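Local coordinates for Tau class glutathione S-transferase (Mangifera indica, PDB 5KEJ), which probably catalyses the conjugation of glutathione to electrophilic compounds, as a dimeric plant glutathione S-transferase of the tau class, at residues E36-K41 with K218-F223; K54-I59 with L69-Y74; E105-S110 with D128-S133. All blocks are in the same frame, centred on the assembly; numbering follows the deposited sequence.

Interaction 1: residues E36-K41 with K218-F223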
loop_
_atom_site.group_PDB
_atom_site.type_symbol
_atom_site.label_atom_id
_atom_site.label_comp_id
_atom_site.label_asym_id
_atom_site.label_seq_id
_atom_site.Cartn_x
_atom_site.Cartn_y
_atom_site.Cartn_z
ATOM N N GLU A 36 -19.432 -2.009 -13.709
ATOM C CA GLU A 36 -18.817 -1.328 -14.840
ATOM C C GLU A 36 -18.707 -2.267 -16.046
ATOM O O GLU A 36 -18.766 -3.487 -15.907
ATOM C CB GLU A 36 -17.421 -0.800 -14.470
ATOM C CG GLU A 36 -17.390 0.218 -13.350
ATOM C CD GLU A 36 -17.973 1.560 -13.764
ATOM O OE1 GLU A 36 -18.727 2.138 -12.952
ATOM O OE2 GLU A 36 -17.679 2.031 -14.894
ATOM N N THR A 37 -18.511 -1.677 -17.219
ATOM C CA THR A 37 -18.435 -2.398 -18.484
ATOM C C THR A 37 -17.070 -2.144 -19.096
ATOM O O THR A 37 -16.511 -1.067 -18.911
ATOM C CB THR A 37 -19.546 -1.921 -19.458
ATOM O OG1 THR A 37 -20.810 -1.961 -18.787
ATOM C CG2 THR A 37 -19.615 -2.781 -20.712
ATOM N N LEU A 38 -16.529 -3.119 -19.817
ATOM C CA LEU A 38 -15.279 -2.912 -20.543
ATOM C C LEU A 38 -15.418 -1.788 -21.579
ATOM O O LEU A 38 -16.340 -1.792 -22.389
ATOM C CB LEU A 38 -14.844 -4.201 -21.238
ATOM C CG LEU A 38 -13.436 -4.753 -20.996
ATOM C CD1 LEU A 38 -13.046 -4.662 -19.531
ATOM C CD2 LEU A 38 -13.400 -6.195 -21.452
ATOM N N GLY A 39 -14.504 -0.829 -21.551
ATOM C CA GLY A 39 -14.454 0.177 -22.594
ATOM C C GLY A 39 -15.162 1.484 -22.287
ATOM O O GLY A 39 -15.166 2.400 -23.117
ATOM N N SER A 40 -15.774 1.586 -21.110
ATOM C CA SER A 40 -16.395 2.848 -20.736
ATOM C C SER A 40 -16.292 3.047 -19.236
ATOM O O SER A 40 -15.873 2.139 -18.518
ATOM C CB SER A 40 -17.858 2.896 -21.213
ATOM O OG SER A 40 -18.721 2.300 -20.269
ATOM N N LYS A 41 -16.654 4.238 -18.768
ATOM C CA LYS A 41 -16.667 4.555 -17.335
ATOM C C LYS A 41 -18.016 5.156 -16.917
ATOM O O LYS A 41 -18.473 6.138 -17.523
ATOM C CB LYS A 41 -15.538 5.533 -16.993
ATOM C CG LYS A 41 -14.159 5.058 -17.410
ATOM C CD LYS A 41 -13.465 4.258 -16.319
ATOM C CE LYS A 41 -12.181 3.592 -16.846
ATOM N NZ LYS A 41 -12.532 2.532 -17.869
ATOM N N LYS A 218 -10.666 -14.080 -22.141
ATOM C CA LYS A 218 -10.378 -13.910 -23.558
ATOM C C LYS A 218 -11.342 -12.930 -24.216
ATOM O O LYS A 218 -11.072 -12.440 -25.302
ATOM C CB LYS A 218 -10.404 -15.248 -24.287
ATOM C CG LYS A 218 -11.138 -16.346 -23.558
ATOM C CD LYS A 218 -11.498 -17.463 -24.516
ATOM C CE LYS A 218 -12.062 -18.648 -23.761
ATOM N NZ LYS A 218 -12.698 -19.637 -24.663
ATOM N N LEU A 219 -12.460 -12.631 -23.561
ATOM C CA LEU A 219 -13.259 -11.488 -23.982
ATOM C C LEU A 219 -12.370 -10.259 -23.870
ATOM O O LEU A 219 -12.494 -9.313 -24.638
ATOM C CB LEU A 219 -14.520 -11.332 -23.134
ATOM C CG LEU A 219 -15.481 -10.209 -23.548
ATOM C CD1 LEU A 219 -16.922 -10.703 -23.532
ATOM C CD2 LEU A 219 -15.329 -9.000 -22.641
ATOM N N LEU A 220 -11.440 -10.303 -22.921
ATOM C CA LEU A 220 -10.465 -9.238 -22.762
ATOM C C LEU A 220 -9.311 -9.399 -23.762
ATOM O O LEU A 220 -8.278 -8.742 -23.640
ATOM C CB LEU A 220 -9.961 -9.208 -21.316
ATOM C CG LEU A 220 -9.144 -8.014 -20.806
ATOM C CD1 LEU A 220 -9.766 -6.672 -21.172
ATOM C CD2 LEU A 220 -8.934 -8.126 -19.303
ATOM N N ALA A 221 -9.489 -10.276 -24.752
ATOM C CA ALA A 221 -8.676 -10.217 -25.966
ATOM C C ALA A 221 -9.297 -9.140 -26.839
ATOM O O ALA A 221 -10.336 -9.343 -27.478
ATOM C CB ALA A 221 -8.629 -11.553 -26.688
ATOM N N LYS A 222 -8.649 -7.988 -26.849
ATOM C CA LYS A 222 -9.274 -6.749 -27.269
ATOM C C LYS A 222 -8.106 -5.748 -27.208
ATOM O O LYS A 222 -8.177 -4.657 -26.641
ATOM C CB LYS A 222 -10.489 -6.449 -26.355
ATOM C CG LYS A 222 -10.805 -5.023 -25.957
ATOM C CD LYS A 222 -11.654 -4.996 -24.699
ATOM C CE LYS A 222 -11.679 -3.605 -24.051
ATOM N NZ LYS A 222 -12.289 -2.507 -24.866
ATOM N N PHE A 223 -6.998 -6.180 -27.811
ATOM C CA PHE A 223 -5.701 -5.512 -27.697
ATOM C C PHE A 223 -5.336 -5.294 -26.227
ATOM O O PHE A 223 -4.850 -4.231 -25.846
ATOM C CB PHE A 223 -5.688 -4.178 -28.457
ATOM C CG PHE A 223 -6.271 -4.255 -29.847
ATOM C CD1 PHE A 223 -6.003 -5.338 -30.672
ATOM C CD2 PHE A 223 -7.075 -3.232 -30.334
ATOM C CE1 PHE A 223 -6.538 -5.406 -31.950
ATOM C CE2 PHE A 223 -7.613 -3.293 -31.616
ATOM C CZ PHE A 223 -7.344 -4.381 -32.424
#

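Interaction 2: residues K54-I59 with L69-Y74. With GTX (S-hexylglutathione), chain C.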
loop_
_atom_site.group_PDB
_atom_site.type_symbol
_atom_site.label_atom_id
_atom_site.label_comp_id
_atom_site.label_asym_id
_atom_site.label_seq_id
_atom_site.Cartn_x
_atom_site.Cartn_y
_atom_site.Cartn_z
ATOM N N LYS A 54 -10.692 4.027 -10.927
ATOM C CA LYS A 54 -10.637 2.568 -10.820
ATOM C C LYS A 54 -11.710 2.014 -9.890
ATOM O O LYS A 54 -12.238 2.718 -9.020
ATOM C CB LYS A 54 -9.266 2.116 -10.327
ATOM C CG LYS A 54 -8.097 2.488 -11.213
ATOM C CD LYS A 54 -6.782 2.044 -10.567
ATOM C CE LYS A 54 -5.571 2.561 -11.326
ATOM N NZ LYS A 54 -4.338 2.305 -10.524
ATOM N N ILE A 55 -12.017 0.736 -10.068
ATOM C CA ILE A 55 -12.887 0.016 -9.139
ATOM C C ILE A 55 -11.997 -0.937 -8.339
ATOM O O ILE A 55 -10.943 -1.323 -8.822
ATOM C CB ILE A 55 -13.986 -0.749 -9.890
ATOM C CG1 ILE A 55 -13.337 -1.561 -11.014
ATOM C CG2 ILE A 55 -15.016 0.236 -10.431
ATOM C CD1 ILE A 55 -14.292 -2.182 -11.969
ATOM N N PRO A 56 -12.411 -1.324 -7.119
ATOM C CA PRO A 56 -13.682 -0.971 -6.471
ATOM C C PRO A 56 -13.699 0.442 -5.908
ATOM O O PRO A 56 -12.667 1.062 -5.651
ATOM C CB PRO A 56 -13.781 -1.981 -5.335
ATOM C CG PRO A 56 -12.304 -2.165 -4.923
ATOM C CD PRO A 56 -11.553 -2.145 -6.240
ATOM N N VAL A 57 -14.907 0.949 -5.744
ATOM C CA VAL A 57 -15.151 2.153 -4.992
ATOM C C VAL A 57 -16.327 1.854 -4.085
ATOM O O VAL A 57 -17.368 1.361 -4.556
ATOM C CB VAL A 57 -15.477 3.345 -5.918
ATOM C CG1 VAL A 57 -15.973 4.548 -5.104
ATOM C CG2 VAL A 57 -14.260 3.695 -6.736
ATOM N N LEU A 58 -16.163 2.119 -2.791
ATOM C CA LEU A 58 -17.267 1.975 -1.847
ATOM C C LEU A 58 -17.912 3.342 -1.636
ATOM O O LEU A 58 -17.220 4.314 -1.347
ATOM C CB LEU A 58 -16.788 1.390 -0.497
ATOM C CG LEU A 58 -17.934 0.949 0.438
ATOM C CD1 LEU A 58 -18.464 -0.420 0.036
ATOM C CD2 LEU A 58 -17.557 0.971 1.925
ATOM N N ILE A 59 -19.230 3.425 -1.776
ATOM C CA ILE A 59 -19.918 4.697 -1.540
ATOM C C ILE A 59 -20.857 4.542 -0.371
ATOM O O ILE A 59 -21.847 3.827 -0.463
ATOM C CB ILE A 59 -20.719 5.185 -2.764
ATOM C CG1 ILE A 59 -19.815 5.277 -3.992
ATOM C CG2 ILE A 59 -21.344 6.529 -2.469
ATOM C CD1 ILE A 59 -20.476 5.895 -5.201
ATOM N N LEU A 69 -7.786 -2.343 -0.473
ATOM C CA LEU A 69 -7.329 -2.586 0.897
ATOM C C LEU A 69 -7.702 -1.438 1.852
ATOM O O LEU A 69 -7.924 -1.653 3.050
ATOM C CB LEU A 69 -5.815 -2.829 0.916
ATOM C CG LEU A 69 -5.330 -4.050 0.125
ATOM C CD1 LEU A 69 -3.832 -4.201 0.277
ATOM C CD2 LEU A 69 -6.040 -5.320 0.595
ATOM N N ILE A 70 -7.763 -0.218 1.332
ATOM C CA ILE A 70 -8.230 0.908 2.137
ATOM C C ILE A 70 -9.731 0.727 2.454
ATOM O O ILE A 70 -10.194 1.073 3.545
ATOM C CB ILE A 70 -7.962 2.258 1.413
ATOM C CG1 ILE A 70 -6.465 2.566 1.435
ATOM C CG2 ILE A 70 -8.729 3.418 2.073
ATOM C CD1 ILE A 70 -6.066 3.611 0.454
ATOM N N ILE A 71 -10.458 0.158 1.494
ATOM C CA ILE A 71 -11.877 -0.156 1.601
ATOM C C ILE A 71 -12.148 -1.292 2.599
ATOM O O ILE A 71 -13.119 -1.239 3.377
ATOM C CB ILE A 71 -12.443 -0.551 0.208
ATOM C CG1 ILE A 71 -12.665 0.694 -0.654
ATOM C CG2 ILE A 71 -13.729 -1.370 0.340
ATOM C CD1 ILE A 71 -13.054 0.366 -2.099
ATOM N N VAL A 72 -11.294 -2.318 2.577
ATOM C CA VAL A 72 -11.407 -3.414 3.534
ATOM C C VAL A 72 -11.206 -2.882 4.955
ATOM O O VAL A 72 -12.018 -3.149 5.856
ATOM C CB VAL A 72 -10.404 -4.532 3.224
ATOM C CG1 VAL A 72 -10.369 -5.575 4.366
ATOM C CG2 VAL A 72 -10.747 -5.182 1.883
ATOM N N HIS A 73 -10.148 -2.097 5.144
ATOM C CA HIS A 73 -9.904 -1.424 6.420
ATOM C C HIS A 73 -11.111 -0.608 6.882
ATOM O O HIS A 73 -11.503 -0.696 8.040
ATOM C CB HIS A 73 -8.692 -0.489 6.329
ATOM C CG HIS A 73 -7.372 -1.163 6.554
ATOM N ND1 HIS A 73 -6.771 -1.963 5.607
ATOM C CD2 HIS A 73 -6.521 -1.118 7.606
ATOM C CE1 HIS A 73 -5.616 -2.403 6.077
ATOM N NE2 HIS A 73 -5.439 -1.901 7.288
ATOM N N TYR A 74 -11.698 0.184 5.983
ATOM C CA TYR A 74 -12.803 1.071 6.356
ATOM C C TYR A 74 -14.041 0.285 6.817
ATOM O O TYR A 74 -14.659 0.606 7.826
ATOM C CB TYR A 74 -13.164 1.987 5.181
ATOM C CG TYR A 74 -14.442 2.768 5.382
ATOM C CD1 TYR A 74 -14.453 3.922 6.147
ATOM C CD2 TYR A 74 -15.637 2.353 4.803
ATOM C CE1 TYR A 74 -15.611 4.644 6.339
ATOM C CE2 TYR A 74 -16.805 3.075 4.987
ATOM C CZ TYR A 74 -16.778 4.227 5.754
ATOM O OH TYR A 74 -17.921 4.967 5.946
HETATM N N1 GTX C . -5.111 -0.385 -6.714
HETATM C CA1 GTX C . -6.514 -0.732 -6.928
HETATM C C1 GTX C . -7.026 -1.397 -5.701
HETATM O O11 GTX C . -8.106 -1.081 -5.302
HETATM O O12 GTX C . -6.356 -2.216 -5.111
HETATM C CB1 GTX C . -6.666 -1.626 -8.151
HETATM C CG1 GTX C . -7.762 -1.139 -9.070
HETATM C CD1 GTX C . -7.828 -1.931 -10.341
HETATM O OE1 GTX C . -6.858 -2.068 -10.999
HETATM N N2 GTX C . -8.963 -2.494 -10.686
HETATM C CA2 GTX C . -9.160 -3.092 -11.984
HETATM C C2 GTX C . -9.730 -2.109 -12.932
HETATM O O2 GTX C . -10.246 -2.478 -13.957
HETATM C CB2 GTX C . -10.106 -4.281 -11.952
HETATM S SG2 GTX C . -9.400 -5.844 -11.532
HETATM C C1S GTX C . -7.861 -5.885 -12.361
HETATM C C2S GTX C . -7.554 -7.293 -12.874
HETATM C C3S GTX C . -8.100 -7.515 -14.284
HETATM C C4S GTX C . -9.455 -8.193 -14.286
HETATM C C5S GTX C . -10.637 -7.251 -14.478
HETATM C C6S GTX C . -10.333 -6.102 -15.405
HETATM N N3 GTX C . -9.665 -0.855 -12.576
HETATM C CA3 GTX C . -10.081 0.193 -13.429
HETATM C C3 GTX C . -8.902 0.586 -14.261
HETATM O O31 GTX C . -8.889 1.691 -14.836
HETATM O O32 GTX C . -7.985 -0.247 -14.331
#

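Interaction 3: residues E105-S110 with D128-S133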
loop_
_atom_site.group_PDB
_atom_site.type_symbol
_atom_site.label_atom_id
_atom_site.label_comp_id
_atom_site.label_asym_id
_atom_site.label_seq_id
_atom_site.Cartn_x
_atom_site.Cartn_y
_atom_site.Cartn_z
ATOM N N GLU A 105 2.145 -5.833 -4.668
ATOM C CA GLU A 105 3.379 -5.300 -5.229
ATOM C C GLU A 105 4.147 -6.349 -6.039
ATOM O O GLU A 105 4.584 -6.082 -7.152
ATOM C CB GLU A 105 4.300 -4.745 -4.135
ATOM C CG GLU A 105 5.597 -4.134 -4.721
ATOM C CD GLU A 105 6.729 -3.977 -3.704
ATOM O OE1 GLU A 105 6.475 -4.156 -2.487
ATOM O OE2 GLU A 105 7.880 -3.685 -4.128
ATOM N N LYS A 106 4.316 -7.541 -5.483
ATOM C CA LYS A 106 5.229 -8.505 -6.089
ATOM C C LYS A 106 4.541 -9.688 -6.756
ATOM O O LYS A 106 4.861 -10.037 -7.884
ATOM C CB LYS A 106 6.218 -9.019 -5.033
ATOM C CG LYS A 106 7.249 -7.969 -4.573
ATOM C CD LYS A 106 8.278 -7.668 -5.652
ATOM C CE LYS A 106 9.638 -7.370 -5.032
ATOM N NZ LYS A 106 10.765 -7.619 -5.991
ATOM N N TRP A 107 3.591 -10.302 -6.066
ATOM C CA TRP A 107 3.100 -11.602 -6.493
ATOM C C TRP A 107 2.142 -11.540 -7.685
ATOM O O TRP A 107 2.350 -12.228 -8.691
ATOM C CB TRP A 107 2.416 -12.316 -5.330
ATOM C CG TRP A 107 1.918 -13.656 -5.733
ATOM C CD1 TRP A 107 2.658 -14.804 -5.864
ATOM C CD2 TRP A 107 0.576 -13.998 -6.093
ATOM N NE1 TRP A 107 1.849 -15.843 -6.273
ATOM C CE2 TRP A 107 0.567 -15.373 -6.422
ATOM C CE3 TRP A 107 -0.620 -13.281 -6.157
ATOM C CZ2 TRP A 107 -0.592 -16.039 -6.811
ATOM C CZ3 TRP A 107 -1.770 -13.940 -6.551
ATOM C CH2 TRP A 107 -1.748 -15.307 -6.871
ATOM N N TYR A 108 1.098 -10.725 -7.577
ATOM C CA TYR A 108 0.109 -10.627 -8.646
ATOM C C TYR A 108 0.685 -10.063 -9.942
ATOM O O TYR A 108 0.365 -10.579 -11.006
ATOM C CB TYR A 108 -1.093 -9.785 -8.213
ATOM C CG TYR A 108 -2.258 -9.874 -9.172
ATOM C CD1 TYR A 108 -2.843 -11.104 -9.471
ATOM C CD2 TYR A 108 -2.795 -8.736 -9.757
ATOM C CE1 TYR A 108 -3.929 -11.193 -10.338
ATOM C CE2 TYR A 108 -3.890 -8.812 -10.625
ATOM C CZ TYR A 108 -4.451 -10.042 -10.913
ATOM O OH TYR A 108 -5.532 -10.123 -11.773
ATOM N N PRO A 109 1.524 -9.007 -9.864
ATOM C CA PRO A 109 2.260 -8.615 -11.075
ATOM C C PRO A 109 3.081 -9.746 -11.712
ATOM O O PRO A 109 3.166 -9.821 -12.934
ATOM C CB PRO A 109 3.187 -7.508 -10.567
ATOM C CG PRO A 109 2.415 -6.886 -9.443
ATOM C CD PRO A 109 1.774 -8.058 -8.761
ATOM N N SER A 110 3.673 -10.618 -10.912
ATOM C CA SER A 110 4.450 -11.711 -11.494
ATOM C C SER A 110 3.522 -12.807 -12.056
ATOM O O SER A 110 3.883 -13.507 -12.997
ATOM C CB SER A 110 5.427 -12.292 -10.469
ATOM O OG SER A 110 4.768 -13.225 -9.640
ATOM N N ASP A 128 8.889 -19.745 -12.788
ATOM C CA ASP A 128 9.727 -20.058 -11.634
ATOM C C ASP A 128 9.540 -19.017 -10.521
ATOM O O ASP A 128 9.659 -19.332 -9.337
ATOM C CB ASP A 128 11.210 -20.148 -12.049
ATOM C CG ASP A 128 11.491 -21.313 -13.001
ATOM O OD1 ASP A 128 10.973 -22.423 -12.757
ATOM O OD2 ASP A 128 12.230 -21.127 -13.995
ATOM N N GLN A 129 9.232 -17.782 -10.904
ATOM C CA GLN A 129 9.085 -16.702 -9.936
ATOM C C GLN A 129 7.778 -16.855 -9.140
ATOM O O GLN A 129 7.742 -16.630 -7.927
ATOM C CB GLN A 129 9.141 -15.344 -10.652
ATOM C CG GLN A 129 9.146 -14.139 -9.717
ATOM C CD GLN A 129 9.173 -12.804 -10.463
ATOM O OE1 GLN A 129 8.968 -12.744 -11.683
ATOM N NE2 GLN A 129 9.405 -11.720 -9.720
ATOM N N VAL A 130 6.711 -17.245 -9.833
ATOM C CA VAL A 130 5.413 -17.481 -9.207
ATOM C C VAL A 130 5.464 -18.668 -8.248
ATOM O O VAL A 130 4.980 -18.588 -7.115
ATOM C CB VAL A 130 4.326 -17.736 -10.261
ATOM C CG1 VAL A 130 3.050 -18.235 -9.596
ATOM C CG2 VAL A 130 4.054 -16.478 -11.047
ATOM N N GLY A 131 6.066 -19.763 -8.709
ATOM C CA GLY A 131 6.199 -20.961 -7.901
ATOM C C GLY A 131 6.935 -20.639 -6.619
ATOM O O GLY A 131 6.490 -20.995 -5.529
ATOM N N GLU A 132 8.046 -19.924 -6.766
ATOM C CA GLU A 132 8.875 -19.505 -5.642
ATOM C C GLU A 132 8.124 -18.624 -4.644
ATOM O O GLU A 132 8.150 -18.887 -3.442
ATOM C CB GLU A 132 10.112 -18.762 -6.146
ATOM C CG GLU A 132 10.949 -18.170 -5.027
ATOM C CD GLU A 132 11.746 -16.954 -5.464
ATOM O OE1 GLU A 132 11.129 -15.889 -5.722
ATOM O OE2 GLU A 132 12.990 -17.063 -5.550
ATOM N N SER A 133 7.458 -17.578 -5.132
ATOM C CA SER A 133 6.667 -16.719 -4.248
ATOM C C SER A 133 5.520 -17.505 -3.615
ATOM O O SER A 133 5.163 -17.262 -2.465
ATOM C CB SER A 133 6.122 -15.502 -4.996
ATOM O OG SER A 133 5.358 -15.901 -6.114
#

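Interaction 1: residues E36-K41 with K218-F223
A near-eclipsed first torsion (chi1 -126°) carries the Leu38 side chain over to Leu219 and Leu220, each of which turns its CG to the far side from its own backbone N (chi1 -176° and -168°) and sends a methyl back. Leu38 follows Thr37 in a type II beta turn running from Thr37 to Ser40, in the loop that leads from strand 32-35 of the thioredoxin-like domain to helix 43-48. The partner residues lie where helix 210-219 gives out into the C-terminal tail. Leu38 CD2 is the shared methyl: it lies 3.6 Å from Leu219 CD2, the two chains running antiparallel side by side, and 3.7 Å from Leu220 CD1, the second leucine lying almost perpendicular to it. The aliphatic part of Lys222 runs alongside Leu38, with CE 3.7 Å from Leu38 CG. Replaced by an alanine, Leu38 would probably leave the methyls of Leu219 and Leu220 and the methylenes of Lys222 without their common apolar partner. No hydrogen bond joins the segments, and the contact lies at the surface, although the Leu220 side chain comes within about 5 Å of the bound S-hexylglutathione. Gly39 takes the third position of the turn with a positive phi, where a CB would jam against the preceding carbonyl O; the Lys222 chain bends at its last torsion, and its NZ ends 4.1 Å from Gly39 CA.

Interaction 2: residues K54-I59 with L69-Y74
Ile71 pushes CD1 against the backbone of the strand's entry, 3.6 Å from both Pro56 O and Leu58 N, while the Pro56 ring crosses it obliquely with CG 3.9 Å from the same methyl. Its CG1 lies anti to the carbonyl carbon (chi1 -77°), and the extended second torsion carries CD1 on to the strand. One helical turn later, Leu58 CD2 meets the edge of the Tyr74 ring near its plane, 3.7 Å from CD2 of the tyrosine; Tyr74 OH is hydrogen-bonded to His60. This part is buried, and its side-chain contacts are apolar, with Ile65 of strand 63-66 also touching Ile71 and Tyr74. The ligand side is more open and polar. There Lys54, partly exposed, lays its extended chain along S-hexylglutathione, and Ile55 O accepts a hydrogen bond from N2 of the ligand at 3.0 Å (144° at the hydrogen). Ser68 N, at the start of helix 68-78, and Glu67 OE2, just before it, also hydrogen-bond the ligand. Helix 68-78 thus packs on strand 57-60 behind the glutathione site, the segment axes 33° apart, and the cis peptide bond before Pro56 is the hallmark cis-proline of the thioredoxin-like fold in glutathione S-transferases.

Interaction 3: residues E105-S110 with D128-S133
Trp107 turns the edge of its indole to Ser133: Ser133 OG lies 2.9 Å from Trp107 CD1, near the ring plane, a contact short for carbon and oxygen and not a hydrogen bond, and Ser133 CB lies in the plane, 3.6 Å from CD1. Val130 O lies beside the same edge, beyond NE1. A chi1 of -179° swings the indole away from its own backbone N and toward Ser133, and it also meets Phe163 edge-to-face. Ser133 OG has its own helix to turn to, with the carbonyls of Gln129 and Val130 both within hydrogen-bonding distance. These are two helices of the all-helical C-terminal domain of the glutathione S-transferase fold, 90-112 and 120-145, whose short segments cross at -138°, nearer antiparallel than parallel, with axes 9.6 Å apart. Further along, Ser110 faces Val130 and Gln129. Its hydroxyl bonds back to Trp107 O at 2.8 Å, a turn earlier in the same helix, so its polar end is satisfied while OG also packs 3.6 Å from Val130 CG2. That methyl lies equally close to Ser110 O. The extended Gln129 side chain reaches across at the exposed border and lays its amide by the Ser110 methylene, OE1 3.8 Å from Ser110 CB.

In the fold
The three contacts are spread over both domains, with centres 22 to 25 Å apart. Interaction 1 closes the longest loop, bringing the turn after strand 32-35 to the C-terminal tail; interactions 2 and 3 are nested inside it, one after the other. Interaction 2 belongs to the thioredoxin-like domain and interaction 3 to the helical domain, on opposite sides of the chain's centre. Interactions 1 and 2 touch, Glu36 CG lying 3.8 Å from Ile55 CG2, whereas interaction 3 comes no nearer than about 8 Å to interaction 2. Residues of interactions 2 and 3 also meet the second subunit, so both the glutathione-binding domain and the helical domain take part in the dimer.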